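Local coordinates for SAG family member (Sag19) (Eimeria tenella, PDB 6ZZB), which is a major surface antigen of the parasite, of unknown molecular function, with a single domain that appears to be related to the CAP proteins, at residues Q45-T50 / A195-K200; L54-K59 / L141-Y146; D151-S156 / A170-V175; K189-A194 / C208-P213. One frame throughout, in Å; residues are numbered along the deposited sequence. Where two conformers were deposited one is given.

Contacts 1 and 4 share strand 190-196: contact 1 adds the short edge strand 46-48 to it, and contact 4 pairs it as a hairpin with strand 203-211. Their centres are 16 Å apart, and they meet directly where K49 N lies 2.8 Å from C193 O. Helix 50-61, which follows strand 46-48, packs on this sheet and carries one side of contact 2; I57 CD1 lies 4.1 Å from C193 SG of contact 4. The other side of contact 2 belongs to helix 138-155, whose far end forms contact 3. A sulfate, probably from the crystallisation liquor, binds at contact 3, whose centre is about 27 Å from that of contact 1.

Contact 1: residues Q45-T50 / A195-K200; sequences QADEKT and ATKDCK
K197 holds D47 and Q45 through two separate groups. Its NZ forms a salt bridge with D47 OD1 at 2.9 Å, reaching the syn side of that oxygen but well out of the carboxylate plane, while its backbone N donates to Q45 O at 2.9 Å. The lysine leaves its backbone with CG wedged between N and the carbonyl carbon (chi1 64°); beyond that the chain is extended and runs alongside the Q45 side chain, CE 3.8 Å from Q45 CB, until the ammonium meets the aspartate. D198 adds a side-chain grip on the same loop, its OD1 taking the hydrogen bond of Q45 N at 2.9 Å, again from the syn side.

Antiparallel pairing continues into the strands. D47 and A195 are a hydrogen-bonded pair, with D47 N to A195 O at 2.9 Å and A195 N to D47 O at 3.0 Å. The preceding pair, A46 with T196, is non-hydrogen-bonded, and its CA atoms come within 3.9 Å while the side chains diverge. K49 lays CG 4.0 Å from A195 CB, and the bend at chi2 brings CE back to the same methyl.

Strand 46-48 is thus tied to the edge of strand 190-196. A46 and T196 rest on V102 of helix 97-105, T196 OG1 is held by D204 and V205 N on strand 203-211, and the C199-C112 disulfide anchors the departing chain.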
# COMPACT_ATOMS: atom_id res chain seq x y z
N GLN A 45 -10.80 13.65 6.36
CA GLN A 45 -11.56 12.43 6.67
C GLN A 45 -11.27 11.38 5.62
O GLN A 45 -10.96 11.73 4.48
CB GLN A 45 -13.05 12.75 6.71
CG GLN A 45 -13.44 13.61 7.91
CD GLN A 45 -14.93 13.54 8.14
OE1 GLN A 45 -15.73 13.71 7.22
NE2 GLN A 45 -15.32 13.22 9.37
N ALA A 46 -11.35 10.13 6.01
CA ALA A 46 -11.10 9.00 5.08
C ALA A 46 -12.35 8.12 5.02
O ALA A 46 -13.02 7.97 6.02
CB ALA A 46 -9.90 8.21 5.52
N ASP A 47 -12.55 7.52 3.86
CA ASP A 47 -13.60 6.52 3.57
C ASP A 47 -12.90 5.18 3.37
O ASP A 47 -11.80 5.12 2.80
CB ASP A 47 -14.41 6.85 2.31
CG ASP A 47 -15.58 7.78 2.59
OD1 ASP A 47 -15.66 8.28 3.73
OD2 ASP A 47 -16.38 7.98 1.66
N GLU A 48 -13.58 4.13 3.77
CA GLU A 48 -13.15 2.74 3.48
C GLU A 48 -13.30 2.50 1.98
O GLU A 48 -14.25 2.97 1.36
CB GLU A 48 -14.05 1.86 4.35
CG GLU A 48 -13.81 0.39 4.24
CD GLU A 48 -14.79 -0.35 3.35
OE1 GLU A 48 -15.32 0.27 2.41
OE2 GLU A 48 -15.05 -1.54 3.64
N LYS A 49 -12.31 1.83 1.39
CA LYS A 49 -12.23 1.61 -0.06
C LYS A 49 -11.98 0.15 -0.40
O LYS A 49 -11.71 -0.15 -1.57
CB LYS A 49 -11.13 2.47 -0.67
CG LYS A 49 -11.31 3.97 -0.57
CD LYS A 49 -12.56 4.47 -1.22
CE LYS A 49 -12.53 5.98 -1.45
NZ LYS A 49 -13.82 6.46 -1.99
N THR A 50 -12.09 -0.79 0.53
CA THR A 50 -11.71 -2.18 0.27
C THR A 50 -12.55 -2.74 -0.86
O THR A 50 -12.02 -3.35 -1.79
CB THR A 50 -11.81 -3.04 1.51
OG1 THR A 50 -11.07 -2.37 2.55
CG2 THR A 50 -11.32 -4.44 1.25
N ALA A 195 -9.05 5.77 1.83
CA ALA A 195 -8.46 6.97 1.21
C ALA A 195 -9.04 8.20 1.85
O ALA A 195 -10.26 8.23 2.15
CB ALA A 195 -8.71 7.00 -0.26
N THR A 196 -8.22 9.21 2.04
CA THR A 196 -8.79 10.53 2.38
C THR A 196 -9.63 11.04 1.22
O THR A 196 -9.36 10.74 0.06
CB THR A 196 -7.70 11.51 2.80
OG1 THR A 196 -6.82 11.78 1.71
CG2 THR A 196 -6.93 11.03 4.00
N LYS A 197 -10.68 11.80 1.56
CA LYS A 197 -11.70 12.15 0.56
C LYS A 197 -11.86 13.66 0.40
O LYS A 197 -12.48 14.06 -0.59
CB LYS A 197 -13.05 11.52 0.92
CG LYS A 197 -13.68 12.01 2.21
CD LYS A 197 -15.03 11.37 2.52
CE LYS A 197 -15.42 11.62 3.96
NZ LYS A 197 -16.67 10.91 4.31
N ASP A 198 -11.31 14.48 1.29
CA ASP A 198 -11.77 15.89 1.38
C ASP A 198 -10.59 16.85 1.54
O ASP A 198 -10.84 18.04 1.83
CB ASP A 198 -12.80 16.04 2.48
CG ASP A 198 -12.30 15.75 3.87
OD1 ASP A 198 -11.14 15.25 3.98
OD2 ASP A 198 -13.04 16.01 4.83
N CYS A 199 -9.34 16.45 1.31
CA CYS A 199 -8.22 17.42 1.27
C CYS A 199 -8.60 18.60 0.36
O CYS A 199 -9.07 18.40 -0.77
CB CYS A 199 -6.95 16.78 0.75
SG CYS A 199 -6.25 15.57 1.92
N LYS A 200 -8.35 19.81 0.85
CA LYS A 200 -8.66 21.05 0.08
C LYS A 200 -7.45 21.56 -0.69
O LYS A 200 -7.60 22.51 -1.48
CB LYS A 200 -9.14 22.13 1.05
CG LYS A 200 -10.41 21.79 1.77
CD LYS A 200 -10.85 22.93 2.66
CE LYS A 200 -12.04 22.59 3.51
NZ LYS A 200 -13.22 22.30 2.67

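Contact 2: residues L54-K59 / L141-Y146; sequences LAIINK and LIQATY
I142 meets I56 with CB and CG2, and I57 with CD1. I56 CG2 stands 4.1 Å from I142 CB, the two side chains lying alongside one another and pointing opposite ways. The other branch crosses I57 obliquely, and I142 CD1 comes 3.8 Å from I57 CG1 and 4.0 Å from I57 CD1. With CG1 of I142 beside its backbone N (chi1 -68°) and the chain extended beyond, the terminal methyl reaches the neighbouring helix. In I56, CG1 is instead anti to N, and together with the turn at chi2 this carries CD1 to within 4.1 Å of Q143 NE2, across the glutamine at about a right angle.

The two helices run nearly the same way, 29° between their directions and 10.0 Å between their segment axes. Helix 50-61, which lies on the sheet, is joined here to helix 138-155, consistent with the layered alpha/beta arrangement of CAP proteins. No direct hydrogen bond joins residues 54-59 to 141-146; the touch is made by three isoleucines, with a polar margin. At that margin a water accepts from Q143 NE2 at 2.6 Å and, weakly, from K59 NZ at 3.2 Å.

Further out, I142 also touches C53 and L60 of helix 50-61, and I57 rests on L72 and on C193 of the sheet. L141 and T145 lie against I128 of strand 126-131, and T145 OG1 is hydrogen-bonded to N176 and N179.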
# COMPACT_ATOMS: atom_id res chain seq x y z
N LEU A 54 -10.70 -4.29 -4.23
CA LEU A 54 -10.35 -5.72 -4.11
C LEU A 54 -10.39 -6.38 -5.50
O LEU A 54 -9.54 -7.24 -5.72
CB LEU A 54 -11.29 -6.39 -3.11
CG LEU A 54 -10.88 -7.73 -2.52
CD1 LEU A 54 -9.46 -7.71 -1.99
CD2 LEU A 54 -11.86 -8.11 -1.42
N ALA A 55 -11.27 -5.96 -6.39
CA ALA A 55 -11.36 -6.55 -7.75
C ALA A 55 -10.03 -6.35 -8.48
O ALA A 55 -9.53 -7.34 -9.04
CB ALA A 55 -12.50 -5.96 -8.53
N ILE A 56 -9.52 -5.12 -8.52
CA ILE A 56 -8.26 -4.87 -9.28
C ILE A 56 -7.11 -5.59 -8.57
O ILE A 56 -6.26 -6.20 -9.26
CB ILE A 56 -7.98 -3.38 -9.51
CG1 ILE A 56 -6.74 -3.17 -10.39
CG2 ILE A 56 -7.83 -2.58 -8.23
CD1 ILE A 56 -6.79 -3.90 -11.70
N ILE A 57 -7.04 -5.59 -7.25
CA ILE A 57 -5.95 -6.29 -6.52
C ILE A 57 -5.98 -7.77 -6.91
O ILE A 57 -4.93 -8.35 -7.23
CB ILE A 57 -6.05 -6.06 -5.00
CG1 ILE A 57 -5.78 -4.59 -4.67
CG2 ILE A 57 -5.11 -6.99 -4.28
CD1 ILE A 57 -6.09 -4.19 -3.25
N ASN A 58 -7.16 -8.38 -6.86
CA ASN A 58 -7.24 -9.84 -7.12
C ASN A 58 -7.05 -10.14 -8.62
O ASN A 58 -6.49 -11.24 -8.87
CB ASN A 58 -8.55 -10.39 -6.56
CG ASN A 58 -8.45 -10.61 -5.07
OD1 ASN A 58 -7.39 -10.92 -4.54
ND2 ASN A 58 -9.57 -10.50 -4.38
N LYS A 59 -7.40 -9.22 -9.51
CA LYS A 59 -7.11 -9.38 -10.96
C LYS A 59 -5.59 -9.44 -11.13
O LYS A 59 -5.06 -10.38 -11.76
CB LYS A 59 -7.74 -8.25 -11.77
CG LYS A 59 -7.42 -8.31 -13.25
CD LYS A 59 -8.39 -7.54 -14.10
CE LYS A 59 -7.86 -7.25 -15.49
NZ LYS A 59 -6.99 -6.05 -15.48
N LEU A 141 -5.65 3.92 -10.06
CA LEU A 141 -4.51 4.19 -9.18
C LEU A 141 -3.69 2.91 -8.99
O LEU A 141 -2.42 2.99 -9.07
CB LEU A 141 -5.02 4.67 -7.83
CG LEU A 141 -5.63 6.07 -7.86
CD1 LEU A 141 -6.28 6.35 -6.50
CD2 LEU A 141 -4.61 7.14 -8.20
N ILE A 142 -4.32 1.78 -8.69
CA ILE A 142 -3.56 0.54 -8.42
C ILE A 142 -2.98 0.01 -9.73
O ILE A 142 -1.83 -0.44 -9.72
CB ILE A 142 -4.42 -0.45 -7.64
CG1 ILE A 142 -4.68 0.10 -6.23
CG2 ILE A 142 -3.76 -1.82 -7.62
CD1 ILE A 142 -5.36 -0.86 -5.28
N GLN A 143 -3.70 0.08 -10.84
CA GLN A 143 -3.07 -0.37 -12.11
C GLN A 143 -1.82 0.48 -12.35
O GLN A 143 -0.82 -0.07 -12.79
CB GLN A 143 -4.05 -0.23 -13.27
CG GLN A 143 -3.46 -0.72 -14.60
CD GLN A 143 -3.04 -2.17 -14.59
OE1 GLN A 143 -1.84 -2.51 -14.61
NE2 GLN A 143 -4.00 -3.06 -14.55
N ALA A 144 -1.85 1.79 -12.14
CA ALA A 144 -0.71 2.65 -12.46
C ALA A 144 0.45 2.29 -11.54
O ALA A 144 1.60 2.28 -12.01
CB ALA A 144 -1.07 4.10 -12.35
N THR A 145 0.22 2.05 -10.24
CA THR A 145 1.35 1.74 -9.34
C THR A 145 1.91 0.39 -9.72
O THR A 145 3.15 0.18 -9.61
CB THR A 145 0.95 1.83 -7.85
OG1 THR A 145 2.12 2.08 -7.07
CG2 THR A 145 0.23 0.62 -7.32
N TYR A 146 1.08 -0.54 -10.12
CA TYR A 146 1.52 -1.89 -10.50
C TYR A 146 2.45 -1.77 -11.70
O TYR A 146 3.57 -2.34 -11.67
CB TYR A 146 0.31 -2.77 -10.81
CG TYR A 146 0.71 -4.15 -11.24
CD1 TYR A 146 0.92 -5.16 -10.31
CD2 TYR A 146 0.92 -4.44 -12.57
CE1 TYR A 146 1.29 -6.44 -10.70
CE2 TYR A 146 1.31 -5.71 -12.98
CZ TYR A 146 1.50 -6.70 -12.04
OH TYR A 146 1.89 -7.95 -12.45
O HOH W 1 -6.56 -2.87 -15.06

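Contact 3: residues D151-S156 / A170-V175; sequences DHLKQS and APFNNV. With SO4 (sulfate ion), chain B.
H152 and N174 form the flat, close part of this contact. The asparagine amide lies over one face of the imidazole, the planes 21° apart, with ND2 3.5 Å above the ring plane near its centre. N174 CB makes a CH-pi contact on that face, 3.7 Å from the ring centroid. CG of H152 anti to its backbone N (chi1 -165°) swings the ring out of helix 138-155 to meet the loop, and P171 O lies near the ring plane at its edge. Beside this stack, L153 CD2 rests against P171 CG and F172 CE1, 3.6 Å from each, where the proline itself lies over one face of the F172 ring.

The outer side is looser and wetter. A water joins H152 NE2 to N173 OD1, 2.7 Å from the nitrogen. S156 OG packs on P171 CB and also bonds F158 N; its 2.5 Å approach to sulfate O1 is short and, with two serine conformers deposited, doubtful.

No direct hydrogen bond links the two segments: stacking, apolar contact and one bridging water hold the loop to the helix end, while N174 OD1, capping A177 N of helix 175-183, fixes the amide that stacks.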
# COMPACT_ATOMS: atom_id res chain seq x y z
N ASP A 151 7.81 -2.26 -13.51
CA ASP A 151 8.88 -1.74 -14.41
C ASP A 151 10.10 -1.43 -13.56
O ASP A 151 11.23 -1.73 -13.95
CB ASP A 151 8.37 -0.55 -15.20
CG ASP A 151 7.43 -0.95 -16.31
OD1 ASP A 151 7.40 -2.11 -16.67
OD2 ASP A 151 6.74 -0.01 -16.79
N HIS A 152 9.94 -0.76 -12.43
CA HIS A 152 11.08 -0.40 -11.57
C HIS A 152 11.79 -1.67 -11.11
O HIS A 152 13.03 -1.68 -11.12
CB HIS A 152 10.62 0.43 -10.37
CG HIS A 152 11.74 1.12 -9.69
ND1 HIS A 152 12.41 2.16 -10.28
CD2 HIS A 152 12.34 0.88 -8.52
CE1 HIS A 152 13.34 2.59 -9.44
NE2 HIS A 152 13.33 1.82 -8.36
N LEU A 153 11.07 -2.71 -10.72
CA LEU A 153 11.71 -3.97 -10.29
C LEU A 153 12.46 -4.60 -11.47
O LEU A 153 13.61 -5.04 -11.29
CB LEU A 153 10.64 -4.92 -9.76
CG LEU A 153 10.14 -4.54 -8.38
CD1 LEU A 153 8.93 -5.38 -8.00
CD2 LEU A 153 11.23 -4.71 -7.35
N LYS A 154 11.85 -4.63 -12.63
CA LYS A 154 12.50 -5.24 -13.83
C LYS A 154 13.79 -4.47 -14.16
O LYS A 154 14.76 -5.13 -14.68
CB LYS A 154 11.52 -5.21 -14.99
CG LYS A 154 10.42 -6.26 -14.91
CD LYS A 154 9.41 -6.10 -16.02
CE LYS A 154 8.35 -7.17 -15.96
NZ LYS A 154 7.34 -6.94 -17.03
N GLN A 155 13.82 -3.18 -13.94
CA GLN A 155 14.96 -2.31 -14.25
C GLN A 155 16.04 -2.45 -13.19
O GLN A 155 17.15 -1.95 -13.39
CB GLN A 155 14.47 -0.88 -14.36
CG GLN A 155 13.65 -0.69 -15.61
CD GLN A 155 12.63 0.43 -15.51
OE1 GLN A 155 12.67 1.23 -14.59
NE2 GLN A 155 11.78 0.52 -16.52
N SER A 156 15.69 -3.03 -12.05
CA SER A 156 16.56 -3.18 -10.85
C SER A 156 17.43 -4.43 -10.98
O SER A 156 16.98 -5.41 -11.55
CB SER A 156 15.72 -3.25 -9.59
OG SER A 156 16.51 -3.58 -8.44
N ALA A 170 17.22 0.70 -2.58
CA ALA A 170 16.72 0.23 -3.89
C ALA A 170 16.49 -1.27 -3.84
O ALA A 170 17.24 -2.02 -3.19
CB ALA A 170 17.69 0.61 -4.98
N PRO A 171 15.46 -1.81 -4.50
CA PRO A 171 14.49 -1.02 -5.28
C PRO A 171 13.24 -0.58 -4.51
O PRO A 171 12.44 0.14 -5.11
CB PRO A 171 14.03 -2.04 -6.32
CG PRO A 171 14.05 -3.35 -5.58
CD PRO A 171 15.23 -3.25 -4.64
N PHE A 172 13.08 -0.98 -3.24
CA PHE A 172 11.79 -0.81 -2.52
C PHE A 172 11.69 0.56 -1.86
O PHE A 172 10.63 0.86 -1.29
CB PHE A 172 11.58 -1.97 -1.57
CG PHE A 172 11.41 -3.27 -2.29
CD1 PHE A 172 10.36 -3.46 -3.16
CD2 PHE A 172 12.35 -4.29 -2.17
CE1 PHE A 172 10.22 -4.63 -3.89
CE2 PHE A 172 12.22 -5.46 -2.91
CZ PHE A 172 11.15 -5.64 -3.74
N ASN A 173 12.69 1.43 -2.00
CA ASN A 173 12.58 2.86 -1.69
C ASN A 173 11.80 3.59 -2.79
O ASN A 173 11.47 4.77 -2.58
CB ASN A 173 13.96 3.50 -1.47
CG ASN A 173 14.83 3.50 -2.70
OD1 ASN A 173 14.60 2.78 -3.66
ND2 ASN A 173 15.94 4.23 -2.62
N ASN A 174 11.49 2.93 -3.88
CA ASN A 174 10.51 3.43 -4.88
C ASN A 174 9.12 2.99 -4.40
O ASN A 174 8.90 1.78 -4.21
CB ASN A 174 10.87 2.91 -6.27
CG ASN A 174 9.86 3.27 -7.33
OD1 ASN A 174 8.75 2.75 -7.33
ND2 ASN A 174 10.24 4.15 -8.25
N VAL A 175 8.22 3.94 -4.21
CA VAL A 175 6.92 3.63 -3.57
C VAL A 175 6.14 2.68 -4.47
O VAL A 175 5.46 1.76 -3.97
CB VAL A 175 6.15 4.92 -3.25
CG1 VAL A 175 4.78 4.59 -2.66
CG2 VAL A 175 6.91 5.80 -2.30
S SO4 B . 19.34 -1.34 -8.18
O1 SO4 B . 18.14 -1.87 -7.58
O2 SO4 B . 20.44 -1.51 -7.26
O3 SO4 B . 19.16 0.07 -8.42
O4 SO4 B . 19.63 -2.01 -9.43
O HOH W 2 15.09 2.24 -6.33

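Contact 4: residues K189-A194 / C208-P213; sequences KKVSCA and CYFIDP
I211 O accepts two backbone hydrogens, from K189 N at 2.8 Å and K190 N at 3.1 Å, the latter in the carbonyl plane. K189 and K190 both face I211, forming a classic beta bulge, and it ends the pairing of the hairpin formed by strands 190-196 and 203-211. K190 O is satisfied in return by I211 N at 2.9 Å. Two residues along, S192 and Y209 form the second hydrogen-bonded pair, S192 N to Y209 O at 2.9 Å and Y209 N to S192 O at 2.8 Å. Backbone groups turned away from the hairpin are bonded too: V191 to A73 and A75 at strand 73-74, and C193 to K49, its N also meeting T50 OG1.

Polar side chains find partners beyond the pairs. K189 NZ, turned back by a bend at chi4, meets D212 OD2 at 2.8 Å from above the carboxylate plane and also bonds K187 O, so the ammonium has two partners beside the bulge. K190 NZ pairs with E79, and Y209 OH bonds S83 OG.

One sheet face carries V191, C193, C208 and F210. V191 CG2, anti to its N, sits over the F210 ring, 3.7 Å from the centroid and 14° off the normal. C193 and C208, a non-hydrogen-bonded pair, are locked by a disulfide (chi3 108°).

That face packs on helix 50-61, with V191 on L54 and C193 on C53 and I57. S192, Y209 and I211 face helix 77-86, S192 also touching A97, so the hairpin lies between helical layers, as in an alpha-beta-alpha sandwich.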
# COMPACT_ATOMS: atom_id res chain seq x y z
N LYS A 189 -2.86 -12.22 2.69
CA LYS A 189 -4.11 -13.03 2.68
C LYS A 189 -5.37 -12.14 2.73
O LYS A 189 -6.45 -12.49 2.20
CB LYS A 189 -4.10 -13.99 3.86
CG LYS A 189 -2.89 -14.93 3.94
CD LYS A 189 -2.56 -15.37 5.35
CE LYS A 189 -1.13 -15.86 5.52
NZ LYS A 189 -0.18 -14.73 5.69
N LYS A 190 -5.25 -10.97 3.38
CA LYS A 190 -6.39 -10.04 3.53
C LYS A 190 -5.88 -8.62 3.32
O LYS A 190 -4.67 -8.40 3.51
CB LYS A 190 -7.01 -10.16 4.92
CG LYS A 190 -7.33 -11.58 5.35
CD LYS A 190 -8.12 -11.62 6.62
CE LYS A 190 -8.27 -13.03 7.16
NZ LYS A 190 -9.33 -13.08 8.16
N VAL A 191 -6.80 -7.73 3.00
CA VAL A 191 -6.44 -6.31 2.77
C VAL A 191 -7.57 -5.41 3.24
O VAL A 191 -8.74 -5.75 3.10
CB VAL A 191 -6.05 -6.09 1.31
CG1 VAL A 191 -7.21 -6.32 0.35
CG2 VAL A 191 -5.44 -4.70 1.07
N SER A 192 -7.20 -4.27 3.81
CA SER A 192 -8.12 -3.17 4.13
C SER A 192 -7.61 -1.89 3.49
O SER A 192 -6.47 -1.51 3.81
CB SER A 192 -8.25 -3.02 5.61
OG SER A 192 -9.15 -1.95 5.91
N CYS A 193 -8.41 -1.26 2.66
CA CYS A 193 -8.00 -0.03 1.96
C CYS A 193 -8.86 1.14 2.42
O CYS A 193 -10.04 0.97 2.72
CB CYS A 193 -8.19 -0.17 0.46
SG CYS A 193 -7.15 -1.44 -0.33
N ALA A 194 -8.27 2.32 2.45
CA ALA A 194 -9.01 3.55 2.77
C ALA A 194 -8.33 4.71 2.09
O ALA A 194 -7.10 4.65 1.82
CB ALA A 194 -9.08 3.76 4.26
N CYS A 208 -3.55 0.92 1.68
CA CYS A 208 -4.07 -0.45 1.83
C CYS A 208 -3.14 -1.23 2.75
O CYS A 208 -1.94 -1.35 2.46
CB CYS A 208 -4.18 -1.16 0.50
SG CYS A 208 -5.31 -0.45 -0.71
N TYR A 209 -3.70 -1.78 3.81
CA TYR A 209 -2.97 -2.60 4.78
C TYR A 209 -3.21 -4.07 4.45
O TYR A 209 -4.37 -4.49 4.38
CB TYR A 209 -3.42 -2.32 6.22
CG TYR A 209 -2.54 -3.04 7.20
CD1 TYR A 209 -1.30 -2.54 7.50
CD2 TYR A 209 -2.90 -4.23 7.80
CE1 TYR A 209 -0.42 -3.20 8.32
CE2 TYR A 209 -2.06 -4.88 8.66
CZ TYR A 209 -0.82 -4.35 8.95
OH TYR A 209 0.04 -4.96 9.82
N PHE A 210 -2.13 -4.81 4.26
CA PHE A 210 -2.16 -6.25 3.97
C PHE A 210 -1.80 -7.03 5.22
O PHE A 210 -0.83 -6.71 5.90
CB PHE A 210 -1.19 -6.57 2.84
CG PHE A 210 -1.53 -5.91 1.54
CD1 PHE A 210 -1.21 -4.57 1.30
CD2 PHE A 210 -2.20 -6.59 0.53
CE1 PHE A 210 -1.55 -3.95 0.12
CE2 PHE A 210 -2.52 -5.97 -0.67
CZ PHE A 210 -2.19 -4.65 -0.88
N ILE A 211 -2.59 -8.07 5.51
CA ILE A 211 -2.31 -9.05 6.58
C ILE A 211 -1.87 -10.31 5.86
O ILE A 211 -2.66 -10.82 5.06
CB ILE A 211 -3.54 -9.27 7.46
CG1 ILE A 211 -4.08 -7.96 8.03
CG2 ILE A 211 -3.24 -10.31 8.55
CD1 ILE A 211 -5.28 -8.15 8.93
N ASP A 212 -0.63 -10.79 6.08
CA ASP A 212 0.40 -10.28 6.96
C ASP A 212 1.27 -9.30 6.20
O ASP A 212 1.47 -9.48 5.01
CB ASP A 212 1.29 -11.43 7.44
CG ASP A 212 0.55 -12.38 8.35
OD1 ASP A 212 -0.14 -11.90 9.26
OD2 ASP A 212 0.71 -13.60 8.14
N PRO A 213 1.78 -8.24 6.84
CA PRO A 213 2.61 -7.27 6.14
C PRO A 213 3.99 -7.79 5.78
O PRO A 213 4.61 -8.50 6.58
CB PRO A 213 2.73 -6.11 7.15
CG PRO A 213 2.57 -6.78 8.51
CD PRO A 213 1.56 -7.88 8.25